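Local coordinates for iron-regulated ABC transporter siderophore-binding protein SirA (Staphylococcus aureus subsp. aureus, PDB 3MWF) that binds the iron(III)-bound siderophore staphyloferrin B and probably hands it to an ABC transporter for uptake, at residues H10-T15 with T107-T112; L27-T32 with G44-W49; V88-R93 with D111-F116. All coordinates share one frame; numbering follows the deposited sequence.

Interaction 1: H10-T15 with T107-T112; sequences HAMGTT and TVSTDT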
loop_
_atom_site.group_PDB
_atom_site.type_symbol
_atom_site.label_atom_id
_atom_site.label_comp_id
_atom_site.label_asym_id
_atom_site.label_seq_id
_atom_site.Cartn_x
_atom_site.Cartn_y
_atom_site.Cartn_z
ATOM N N HIS A 10 -16.538 6.845 -10.386
ATOM C CA HIS A 10 -15.549 6.458 -9.381
ATOM C C HIS A 10 -16.263 6.107 -8.090
ATOM O O HIS A 10 -17.505 6.000 -8.073
ATOM C CB HIS A 10 -14.511 7.587 -9.198
ATOM C CG HIS A 10 -15.126 8.904 -8.864
ATOM N ND1 HIS A 10 -15.467 9.256 -7.578
ATOM C CD2 HIS A 10 -15.500 9.938 -9.654
ATOM C CE1 HIS A 10 -16.023 10.458 -7.586
ATOM N NE2 HIS A 10 -16.057 10.891 -8.835
ATOM N N ALA A 11 -15.506 5.912 -7.008
ATOM C CA ALA A 11 -16.095 5.390 -5.780
ATOM C C ALA A 11 -17.117 6.302 -5.113
ATOM O O ALA A 11 -17.941 5.832 -4.340
ATOM C CB ALA A 11 -14.975 4.984 -4.763
ATOM N N MET A 12 -17.066 7.599 -5.415
ATOM C CA MET A 12 -17.952 8.537 -4.761
ATOM C C MET A 12 -18.969 9.170 -5.700
ATOM O O MET A 12 -19.655 10.117 -5.319
ATOM C CB MET A 12 -17.150 9.622 -4.048
ATOM C CG MET A 12 -16.513 9.170 -2.760
ATOM S SD MET A 12 -17.757 8.729 -1.526
ATOM C CE MET A 12 -18.547 10.322 -1.165
ATOM N N GLY A 13 -19.079 8.646 -6.908
ATOM C CA GLY A 13 -20.080 9.163 -7.845
ATOM C C GLY A 13 -19.489 9.412 -9.207
ATOM O O GLY A 13 -18.572 8.709 -9.628
ATOM N N THR A 14 -20.038 10.408 -9.906
ATOM C CA THR A 14 -19.568 10.782 -11.235
ATOM C C THR A 14 -18.964 12.182 -11.229
ATOM O O THR A 14 -19.538 13.110 -10.645
ATOM C CB THR A 14 -20.758 10.760 -12.234
ATOM O OG1 THR A 14 -21.266 9.418 -12.309
ATOM C CG2 THR A 14 -20.337 11.236 -13.599
ATOM N N THR A 15 -17.823 12.330 -11.904
ATOM C CA THR A 15 -17.117 13.618 -11.981
ATOM C C THR A 15 -16.806 13.990 -13.415
ATOM O O THR A 15 -16.295 13.162 -14.158
ATOM C CB THR A 15 -15.801 13.582 -11.130
ATOM O OG1 THR A 15 -16.160 13.508 -9.755
ATOM C CG2 THR A 15 -14.958 14.837 -11.326
ATOM N N THR A 107 -13.087 16.083 -8.509
ATOM C CA THR A 107 -12.459 15.187 -7.550
ATOM C C THR A 107 -12.848 13.757 -7.925
ATOM O O THR A 107 -14.038 13.448 -8.113
ATOM C CB THR A 107 -12.942 15.477 -6.120
ATOM O OG1 THR A 107 -12.547 16.791 -5.739
ATOM C CG2 THR A 107 -12.332 14.462 -5.116
ATOM N N VAL A 108 -11.844 12.897 -8.054
ATOM C CA VAL A 108 -12.106 11.474 -8.320
ATOM C C VAL A 108 -11.602 10.671 -7.132
ATOM O O VAL A 108 -10.672 11.091 -6.437
ATOM C CB VAL A 108 -11.472 11.006 -9.648
ATOM C CG1 VAL A 108 -12.076 11.812 -10.805
ATOM C CG2 VAL A 108 -9.928 11.194 -9.635
ATOM N N SER A 109 -12.247 9.536 -6.849
ATOM C CA SER A 109 -11.979 8.782 -5.600
ATOM C C SER A 109 -11.945 7.264 -5.820
ATOM O O SER A 109 -12.856 6.713 -6.445
ATOM C CB SER A 109 -13.075 9.106 -4.575
ATOM O OG SER A 109 -12.830 8.503 -3.306
ATOM N N THR A 110 -10.912 6.584 -5.308
ATOM C CA THR A 110 -10.925 5.121 -5.229
ATOM C C THR A 110 -11.544 4.757 -3.893
ATOM O O THR A 110 -11.700 5.595 -3.013
ATOM C CB THR A 110 -9.509 4.560 -5.212
ATOM O OG1 THR A 110 -8.749 5.322 -4.252
ATOM C CG2 THR A 110 -8.840 4.676 -6.597
ATOM N N ASP A 111 -11.893 3.489 -3.721
ATOM C CA ASP A 111 -12.466 3.034 -2.457
ATOM C C ASP A 111 -11.438 3.158 -1.317
ATOM O O ASP A 111 -11.749 3.640 -0.219
ATOM C CB ASP A 111 -12.846 1.568 -2.575
ATOM C CG ASP A 111 -14.196 1.343 -3.238
ATOM O OD1 ASP A 111 -15.087 2.222 -3.178
ATOM O OD2 ASP A 111 -14.387 0.219 -3.764
ATOM N N THR A 112 -10.225 2.676 -1.569
ATOM C CA THR A 112 -9.205 2.739 -0.515
ATOM C C THR A 112 -7.872 3.215 -1.062
ATOM O O THR A 112 -7.790 3.720 -2.169
ATOM C CB THR A 112 -9.041 1.408 0.254
ATOM O OG1 THR A 112 -8.225 1.577 1.467
ATOM C CG2 THR A 112 -8.458 0.377 -0.683
HETATM O O HOH W 1 -16.054 16.095 -8.177
#
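Thr15 OG1 is a polar atom gripped from three directions. It gives its proton to Thr107 O at 2.7 Å, accepts the ring N-H of His10 through NE2 at 2.8 Å, and takes a further hydrogen bond from a water that in turn accepts from Thr107 N. Thr107 O is shared as well, since the hydroxyl of Tyr98 also bonds to it. With NE2 acting as donor, the other ring nitrogen of His10 is left as an acceptor: Met12 N reaches ND1 at 3.2 Å, from well out of the ring plane (36°). These two bonds fix the rotation of the imidazole. Chi1 of 55° sets CG between the backbone N and the carbonyl carbon and lays the ring back over its own turn. One face meets Val108 CA in a CH-pi contact, 3.9 Å from the ring centroid and almost on its normal, while Gly13 O lies over the opposite face. The histidine is thus sandwiched between the two backbones. Further along, Ala11 N donates to Ser109 O at 2.8 Å, and the methylene CG of Met12 rests 3.9 Å from Ser109 CB. Val108 and Thr110 bond through their backbones to Ile87, Ala89 and Lys91, while the carbonyls of Thr107 and Ser109 accept from the 10-15 side. The phi of Gly13 (133°) suits a glycine at the end of the type I turn from His10 to Gly13. Such a turn, joining strands 6-10 and 13-17, makes a two-stranded beta hairpin, here lying against 107-110, an edge strand of the six-stranded mixed sheet of this alpha/beta fold.

Interaction 2: L27-T32 with G44-W49; sequences LYQGAT and GAVESW. With SE8 (5-[(2-{[(3S)-5-{[(2S)-2-amino-2-carboxyethyl]amino}-3-carboxy-3-hydroxy-5-oxopentanoyl]amino}ethyl)amino]-2,5-dioxopentanoic acid), chain C.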
loop_
_atom_site.group_PDB
_atom_site.type_symbol
_atom_site.label_atom_id
_atom_site.label_comp_id
_atom_site.label_asym_id
_atom_site.label_seq_id
_atom_site.Cartn_x
_atom_site.Cartn_y
_atom_site.Cartn_z
ATOM N N LEU A 27 -4.359 13.036 -2.404
ATOM C CA LEU A 27 -4.736 12.968 -0.977
ATOM C C LEU A 27 -4.474 11.631 -0.297
ATOM O O LEU A 27 -4.908 11.426 0.825
ATOM C CB LEU A 27 -6.217 13.342 -0.798
ATOM C CG LEU A 27 -6.547 14.763 -1.297
ATOM C CD1 LEU A 27 -8.006 15.072 -0.998
ATOM C CD2 LEU A 27 -5.666 15.807 -0.624
ATOM N N TYR A 28 -3.785 10.723 -0.986
ATOM C CA TYR A 28 -3.197 9.593 -0.272
ATOM C C TYR A 28 -1.847 9.213 -0.864
ATOM O O TYR A 28 -1.577 9.520 -2.013
ATOM C CB TYR A 28 -4.157 8.397 -0.219
ATOM C CG TYR A 28 -4.649 7.822 -1.512
ATOM C CD1 TYR A 28 -5.824 8.312 -2.108
ATOM C CD2 TYR A 28 -4.030 6.702 -2.084
ATOM C CE1 TYR A 28 -6.333 7.719 -3.276
ATOM C CE2 TYR A 28 -4.520 6.121 -3.259
ATOM C CZ TYR A 28 -5.691 6.612 -3.822
ATOM O OH TYR A 28 -6.212 6.052 -4.966
ATOM N N GLN A 29 -1.010 8.533 -0.070
ATOM C CA GLN A 29 0.376 8.274 -0.484
ATOM C C GLN A 29 0.462 7.652 -1.871
ATOM O O GLN A 29 1.285 8.052 -2.688
ATOM C CB GLN A 29 1.025 7.295 0.512
ATOM C CG GLN A 29 0.772 7.616 1.997
ATOM C CD GLN A 29 1.381 8.934 2.425
ATOM O OE1 GLN A 29 2.546 9.198 2.155
ATOM N NE2 GLN A 29 0.580 9.781 3.091
ATOM N N GLY A 30 -0.357 6.632 -2.128
ATOM C CA GLY A 30 -0.245 5.885 -3.385
ATOM C C GLY A 30 -0.618 6.730 -4.586
ATOM O O GLY A 30 -0.079 6.527 -5.652
ATOM N N ALA A 31 -1.557 7.657 -4.400
ATOM C CA ALA A 31 -1.986 8.555 -5.469
ATOM C C ALA A 31 -0.818 9.474 -5.824
ATOM O O ALA A 31 -0.542 9.731 -6.998
ATOM C CB ALA A 31 -3.209 9.361 -5.022
ATOM N N THR A 32 -0.100 9.939 -4.808
ATOM C CA THR A 32 1.103 10.773 -5.061
ATOM C C THR A 32 2.143 10.022 -5.876
ATOM O O THR A 32 2.715 10.561 -6.852
ATOM C CB THR A 32 1.700 11.228 -3.742
ATOM O OG1 THR A 32 0.683 11.927 -3.016
ATOM C CG2 THR A 32 2.858 12.221 -3.990
ATOM N N GLY A 44 0.113 19.668 -5.154
ATOM C CA GLY A 44 -0.122 19.492 -3.726
ATOM C C GLY A 44 -0.245 18.009 -3.395
ATOM O O GLY A 44 -0.716 17.235 -4.204
ATOM N N ALA A 45 0.192 17.639 -2.200
ATOM C CA ALA A 45 0.131 16.234 -1.738
ATOM C C ALA A 45 -0.026 16.193 -0.250
ATOM O O ALA A 45 0.440 17.080 0.463
ATOM C CB ALA A 45 1.374 15.467 -2.145
ATOM N N VAL A 46 -0.661 15.135 0.257
ATOM C CA VAL A 46 -0.629 14.930 1.691
ATOM C C VAL A 46 0.808 14.568 2.137
ATOM O O VAL A 46 1.605 14.054 1.352
ATOM C CB VAL A 46 -1.636 13.846 2.160
ATOM C CG1 VAL A 46 -3.110 14.406 2.057
ATOM C CG2 VAL A 46 -1.441 12.506 1.399
ATOM N N GLU A 47 1.129 14.911 3.376
ATOM C CA GLU A 47 2.463 14.590 3.912
ATOM C C GLU A 47 2.668 13.071 3.975
ATOM O O GLU A 47 1.711 12.316 4.123
ATOM C CB GLU A 47 2.654 15.220 5.287
ATOM C CG GLU A 47 1.985 14.519 6.413
ATOM C CD GLU A 47 2.100 15.261 7.722
ATOM O OE1 GLU A 47 2.514 16.438 7.708
ATOM O OE2 GLU A 47 1.726 14.668 8.751
ATOM N N SER A 48 3.914 12.638 3.870
ATOM C CA SER A 48 4.244 11.235 4.040
ATOM C C SER A 48 3.998 10.789 5.473
ATOM O O SER A 48 4.055 11.587 6.416
ATOM C CB SER A 48 5.704 10.988 3.643
ATOM O OG SER A 48 6.566 11.893 4.347
ATOM N N TRP A 49 3.754 9.492 5.669
ATOM C CA TRP A 49 3.475 9.007 6.993
ATOM C C TRP A 49 4.704 9.031 7.901
ATOM O O TRP A 49 4.592 9.227 9.128
ATOM C CB TRP A 49 2.994 7.559 6.927
ATOM C CG TRP A 49 1.600 7.342 6.399
ATOM C CD1 TRP A 49 1.264 6.683 5.253
ATOM C CD2 TRP A 49 0.375 7.754 7.010
ATOM N NE1 TRP A 49 -0.116 6.682 5.086
ATOM C CE2 TRP A 49 -0.685 7.307 6.164
ATOM C CE3 TRP A 49 0.063 8.436 8.189
ATOM C CZ2 TRP A 49 -2.040 7.532 6.459
ATOM C CZ3 TRP A 49 -1.294 8.679 8.489
ATOM C CH2 TRP A 49 -2.331 8.211 7.626
HETATM C C1 SE8 C . -4.041 5.990 10.139
HETATM C C2 SE8 C . -2.939 5.245 10.839
HETATM C C3 SE8 C . -1.586 5.591 10.236
HETATM N N4 SE8 C . -1.442 5.128 8.860
HETATM C C5 SE8 C . -0.893 3.967 8.567
HETATM C C6 SE8 C . -0.955 3.532 7.123
HETATM C C7 SE8 C . -2.292 2.858 6.814
HETATM C C8 SE8 C . -2.357 2.601 5.297
HETATM C C9 SE8 C . -3.534 1.735 4.853
HETATM N N10 SE8 C . -4.686 1.865 5.507
HETATM C C11 SE8 C . -5.819 1.077 5.077
HETATM C C12 SE8 C . -6.963 1.971 4.631
HETATM N N13 SE8 C . -8.240 1.270 4.625
HETATM C C14 SE8 C . -9.026 1.097 5.730
HETATM C C15 SE8 C . -8.820 1.972 6.931
HETATM C C16 SE8 C . -7.645 1.321 7.615
HETATM C C17 SE8 C . -6.731 2.240 8.365
HETATM C C18 SE8 C . -6.553 1.866 9.758
HETATM O O19 SE8 C . -4.178 7.218 10.378
HETATM O O20 SE8 C . -4.805 5.348 9.391
HETATM N N21 SE8 C . -3.201 3.796 10.740
HETATM O O22 SE8 C . -0.359 3.240 9.381
HETATM C C23 SE8 C . -2.437 1.583 7.625
HETATM O O24 SE8 C . -1.798 0.558 7.282
HETATM O O25 SE8 C . -3.206 1.563 8.619
HETATM O O26 SE8 C . -3.355 3.727 7.246
HETATM O O27 SE8 C . -3.393 0.967 3.907
HETATM O O28 SE8 C . -9.880 0.233 5.801
HETATM O O29 SE8 C . -6.078 3.137 7.823
HETATM O O30 SE8 C . -5.519 2.211 10.321
HETATM O O31 SE8 C . -7.421 1.168 10.341
HETATM O O HOH W 2 1.640 11.847 -0.524
#
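The beta-alpha-beta unit formed by strand 24-26, helix 29-37 and strand 44-45 is drawn together here where the chain leaves both strands, with Leu27 and Gln29 meeting Val46 and the residues that follow it. Both methyls of Val46 press on the backbone of Leu27: CG2 sits 3.6 Å from Leu27 C, and CG1 also touches Leu27 CD2 at 4.0 Å where the two side chains cross at about a right angle. In the first turn of the helix, Gln29 bends at chi2 (-64°), which brings its amide back over the 44-49 chain. Gln29 NE2 then donates to Glu47 O at 3.0 Å along a nearly straight line (174°), the acceptor lying in the plane of the amide. Glu71 also receives a hydrogen bond from NE2, so the amide is held by two partners. The aliphatic part of Gln29 is used too, CG lying 3.3 Å from Trp49 NE1. NE2 lies over one face of the indole, toward its rim, with the amide and ring planes 39° apart, an oblique cover rather than a flat stack. Over the opposite face lies staphyloferrin B, its atom N4 3.4 Å from Trp49 CH2. Gln29 is therefore a second-shell residue that backs a first-shell aromatic. Nearer the sheet, a water ties Thr32 OG1 (2.7 Å) to Val46 O (2.9 Å); Thr32 OG1 also bonds to Thr26. Loops following the C-terminal ends of parallel strands commonly carry ligand contacts in alpha/beta folds, and here they contribute to the siderophore pocket of a member of the periplasmic-binding-protein family, with the iron(III) ion about 5 Å from the side chain of Trp49.

Interaction 3: V88-R93 with D111-F116; sequences VASKVR and DTVFKF. With SE8 (5-[(2-{[(3S)-5-{[(2S)-2-amino-2-carboxyethyl]amino}-3-carboxy-3-hydroxy-5-oxopentanoyl]amino}ethyl)amino]-2,5-dioxopentanoic acid), chain C.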
loop_
_atom_site.group_PDB
_atom_site.type_symbol
_atom_site.label_atom_id
_atom_site.label_comp_id
_atom_site.label_asym_id
_atom_site.label_seq_id
_atom_site.Cartn_x
_atom_site.Cartn_y
_atom_site.Cartn_z
ATOM N N VAL A 88 -7.329 13.923 -6.277
ATOM C CA VAL A 88 -7.492 12.468 -6.190
ATOM C C VAL A 88 -7.662 12.109 -4.700
ATOM O O VAL A 88 -6.771 12.363 -3.867
ATOM C CB VAL A 88 -6.274 11.677 -6.795
ATOM C CG1 VAL A 88 -6.486 10.163 -6.688
ATOM C CG2 VAL A 88 -6.047 12.052 -8.268
ATOM N N ALA A 89 -8.821 11.538 -4.380
ATOM C CA ALA A 89 -9.240 11.300 -3.001
ATOM C C ALA A 89 -9.523 9.813 -2.857
ATOM O O ALA A 89 -9.429 9.078 -3.839
ATOM C CB ALA A 89 -10.520 12.098 -2.672
ATOM N N SER A 90 -9.837 9.403 -1.633
ATOM C CA SER A 90 -10.288 8.031 -1.355
ATOM C C SER A 90 -11.545 8.092 -0.486
ATOM O O SER A 90 -11.723 9.030 0.314
ATOM C CB SER A 90 -9.176 7.231 -0.639
ATOM O OG SER A 90 -8.933 7.727 0.676
ATOM N N LYS A 91 -12.403 7.083 -0.611
ATOM C CA LYS A 91 -13.577 7.004 0.255
ATOM C C LYS A 91 -13.104 6.783 1.690
ATOM O O LYS A 91 -13.583 7.420 2.627
ATOM C CB LYS A 91 -14.522 5.888 -0.235
ATOM C CG LYS A 91 -15.861 5.773 0.506
ATOM C CD LYS A 91 -16.865 5.120 -0.443
ATOM C CE LYS A 91 -17.538 3.884 0.155
ATOM N NZ LYS A 91 -18.537 4.231 1.229
ATOM N N VAL A 92 -12.103 5.917 1.874
ATOM C CA VAL A 92 -11.680 5.648 3.233
ATOM C C VAL A 92 -11.210 6.906 4.009
ATOM O O VAL A 92 -11.552 7.080 5.182
ATOM C CB VAL A 92 -10.676 4.475 3.310
ATOM C CG1 VAL A 92 -9.366 4.821 2.629
ATOM C CG2 VAL A 92 -10.479 4.107 4.763
ATOM N N ARG A 93 -10.450 7.786 3.365
ATOM C CA ARG A 93 -9.984 8.980 4.065
ATOM C C ARG A 93 -10.963 10.144 3.988
ATOM O O ARG A 93 -11.101 10.890 4.952
ATOM C CB ARG A 93 -8.653 9.470 3.499
ATOM C CG ARG A 93 -7.520 8.419 3.469
ATOM C CD ARG A 93 -7.232 7.865 4.822
ATOM N NE ARG A 93 -6.064 6.999 4.720
ATOM C CZ ARG A 93 -5.734 6.086 5.621
ATOM N NH1 ARG A 93 -6.496 5.891 6.689
ATOM N NH2 ARG A 93 -4.629 5.365 5.442
ATOM N N ASP A 111 -11.893 3.489 -3.721
ATOM C CA ASP A 111 -12.466 3.034 -2.457
ATOM C C ASP A 111 -11.438 3.158 -1.317
ATOM O O ASP A 111 -11.749 3.640 -0.219
ATOM C CB ASP A 111 -12.846 1.568 -2.575
ATOM C CG ASP A 111 -14.196 1.343 -3.238
ATOM O OD1 ASP A 111 -15.087 2.222 -3.178
ATOM O OD2 ASP A 111 -14.387 0.219 -3.764
ATOM N N THR A 112 -10.225 2.676 -1.569
ATOM C CA THR A 112 -9.205 2.739 -0.515
ATOM C C THR A 112 -7.872 3.215 -1.062
ATOM O O THR A 112 -7.790 3.720 -2.169
ATOM C CB THR A 112 -9.041 1.408 0.254
ATOM O OG1 THR A 112 -8.225 1.577 1.467
ATOM C CG2 THR A 112 -8.458 0.377 -0.683
ATOM N N VAL A 113 -6.834 3.041 -0.251
ATOM C CA VAL A 113 -5.574 3.714 -0.534
ATOM C C VAL A 113 -4.508 2.770 -1.068
ATOM O O VAL A 113 -3.449 3.233 -1.474
ATOM C CB VAL A 113 -5.022 4.458 0.721
ATOM C CG1 VAL A 113 -6.032 5.504 1.214
ATOM C CG2 VAL A 113 -4.636 3.441 1.850
ATOM N N PHE A 114 -4.758 1.464 -0.976
ATOM C CA PHE A 114 -3.660 0.497 -1.216
ATOM C C PHE A 114 -3.801 -0.319 -2.497
ATOM O O PHE A 114 -2.879 -1.109 -2.834
ATOM C CB PHE A 114 -3.457 -0.440 0.001
ATOM C CG PHE A 114 -4.695 -1.193 0.398
ATOM C CD1 PHE A 114 -5.163 -2.274 -0.385
ATOM C CD2 PHE A 114 -5.400 -0.831 1.542
ATOM C CE1 PHE A 114 -6.342 -2.957 -0.018
ATOM C CE2 PHE A 114 -6.546 -1.497 1.942
ATOM C CZ PHE A 114 -7.030 -2.589 1.160
ATOM N N LYS A 115 -4.929 -0.149 -3.201
ATOM C CA LYS A 115 -5.128 -0.915 -4.460
ATOM C C LYS A 115 -4.511 -0.134 -5.615
ATOM O O LYS A 115 -5.210 0.564 -6.384
ATOM C CB LYS A 115 -6.610 -1.236 -4.696
ATOM C CG LYS A 115 -7.227 -2.136 -3.599
ATOM C CD LYS A 115 -8.749 -2.294 -3.813
ATOM C CE LYS A 115 -9.397 -3.165 -2.706
ATOM N NZ LYS A 115 -9.253 -4.616 -2.990
ATOM N N PHE A 116 -3.183 -0.234 -5.711
ATOM C CA PHE A 116 -2.415 0.677 -6.562
ATOM C C PHE A 116 -2.771 0.483 -8.046
ATOM O O PHE A 116 -2.629 1.412 -8.840
ATOM C CB PHE A 116 -0.916 0.521 -6.297
ATOM C CG PHE A 116 -0.342 -0.751 -6.877
ATOM C CD1 PHE A 116 -0.374 -1.939 -6.150
ATOM C CD2 PHE A 116 0.195 -0.749 -8.169
ATOM C CE1 PHE A 116 0.131 -3.127 -6.690
ATOM C CE2 PHE A 116 0.693 -1.935 -8.730
ATOM C CZ PHE A 116 0.663 -3.128 -7.977
HETATM C C1 SE8 C . -4.041 5.990 10.139
HETATM C C2 SE8 C . -2.939 5.245 10.839
HETATM C C3 SE8 C . -1.586 5.591 10.236
HETATM N N4 SE8 C . -1.442 5.128 8.860
HETATM C C5 SE8 C . -0.893 3.967 8.567
HETATM C C6 SE8 C . -0.955 3.532 7.123
HETATM C C7 SE8 C . -2.292 2.858 6.814
HETATM C C8 SE8 C . -2.357 2.601 5.297
HETATM C C9 SE8 C . -3.534 1.735 4.853
HETATM N N10 SE8 C . -4.686 1.865 5.507
HETATM C C11 SE8 C . -5.819 1.077 5.077
HETATM C C12 SE8 C . -6.963 1.971 4.631
HETATM N N13 SE8 C . -8.240 1.270 4.625
HETATM C C14 SE8 C . -9.026 1.097 5.730
HETATM C C15 SE8 C . -8.820 1.972 6.931
HETATM C C16 SE8 C . -7.645 1.321 7.615
HETATM C C17 SE8 C . -6.731 2.240 8.365
HETATM C C18 SE8 C . -6.553 1.866 9.758
HETATM O O19 SE8 C . -4.178 7.218 10.378
HETATM O O20 SE8 C . -4.805 5.348 9.391
HETATM N N21 SE8 C . -3.201 3.796 10.740
HETATM O O22 SE8 C . -0.359 3.240 9.381
HETATM C C23 SE8 C . -2.437 1.583 7.625
HETATM O O24 SE8 C . -1.798 0.558 7.282
HETATM O O25 SE8 C . -3.206 1.563 8.619
HETATM O O26 SE8 C . -3.355 3.727 7.246
HETATM O O27 SE8 C . -3.393 0.967 3.907
HETATM O O28 SE8 C . -9.880 0.233 5.801
HETATM O O29 SE8 C . -6.078 3.137 7.823
HETATM O O30 SE8 C . -5.519 2.211 10.321
HETATM O O31 SE8 C . -7.421 1.168 10.341
#
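Arg93 and Val113, which touch through NE and CG1 at 3.8 Å, both face the siderophore. Arg93 NH2 donates to SE8 O26 at 2.7 Å (160°), and NH1 donates to SE8 O29 at 3.0 Å, with a weak bond besides to the carboxylate atom O20. Val92 forks between the two surfaces. With chi1 at 66°, CG1 sits between the backbone N and the carbonyl carbon and CG2 is anti to the N, where it meets SE8 C15; CG1 packs against Val113 CG1 at 3.7 Å and also lies close to the hydroxyl of Thr112. Val113 repeats the pattern, CG2 meeting SE8 O27 at 3.4 Å. One layer back, Glu71 forms a salt bridge with Arg93 NE, a second partner that steadies the guanidinium. Ser90 OG caps the short helix by accepting from Arg93 N at 3.1 Å. Val92 N, one residue earlier, donates to Asp111 O at 3.1 Å, pinning the helix start to the 111-116 loop. With the iron(III) ion about 4 Å from its side chain, Arg93 probably offsets negative charge on the siderophore oxygens, while Val92 and Val113 give the siderophore an apolar flank beside these polar bonds.

Overall arrangement
From the N terminus, the hairpin turn at 10-15 comes first, but its partner arrives only at 107-112, so interaction 1 closes the longest loop and encloses all of interaction 2 (27-32 with 44-49). Interaction 3 opens within that loop at 88-93 and closes at 111-116, overlapping the end of interaction 1 at Asp111 and Thr112. Interactions 2 and 3 follow in series. All three converge on one mixed sheet: Leu27 bonds to Val88, strand 86-90 pairs with 107-110, and Tyr28 reaches Thr110 by a probable hydrogen bond. The terminal hairpin is thereby linked through the sheet to the siderophore pocket, where Trp49 packs beside Arg93.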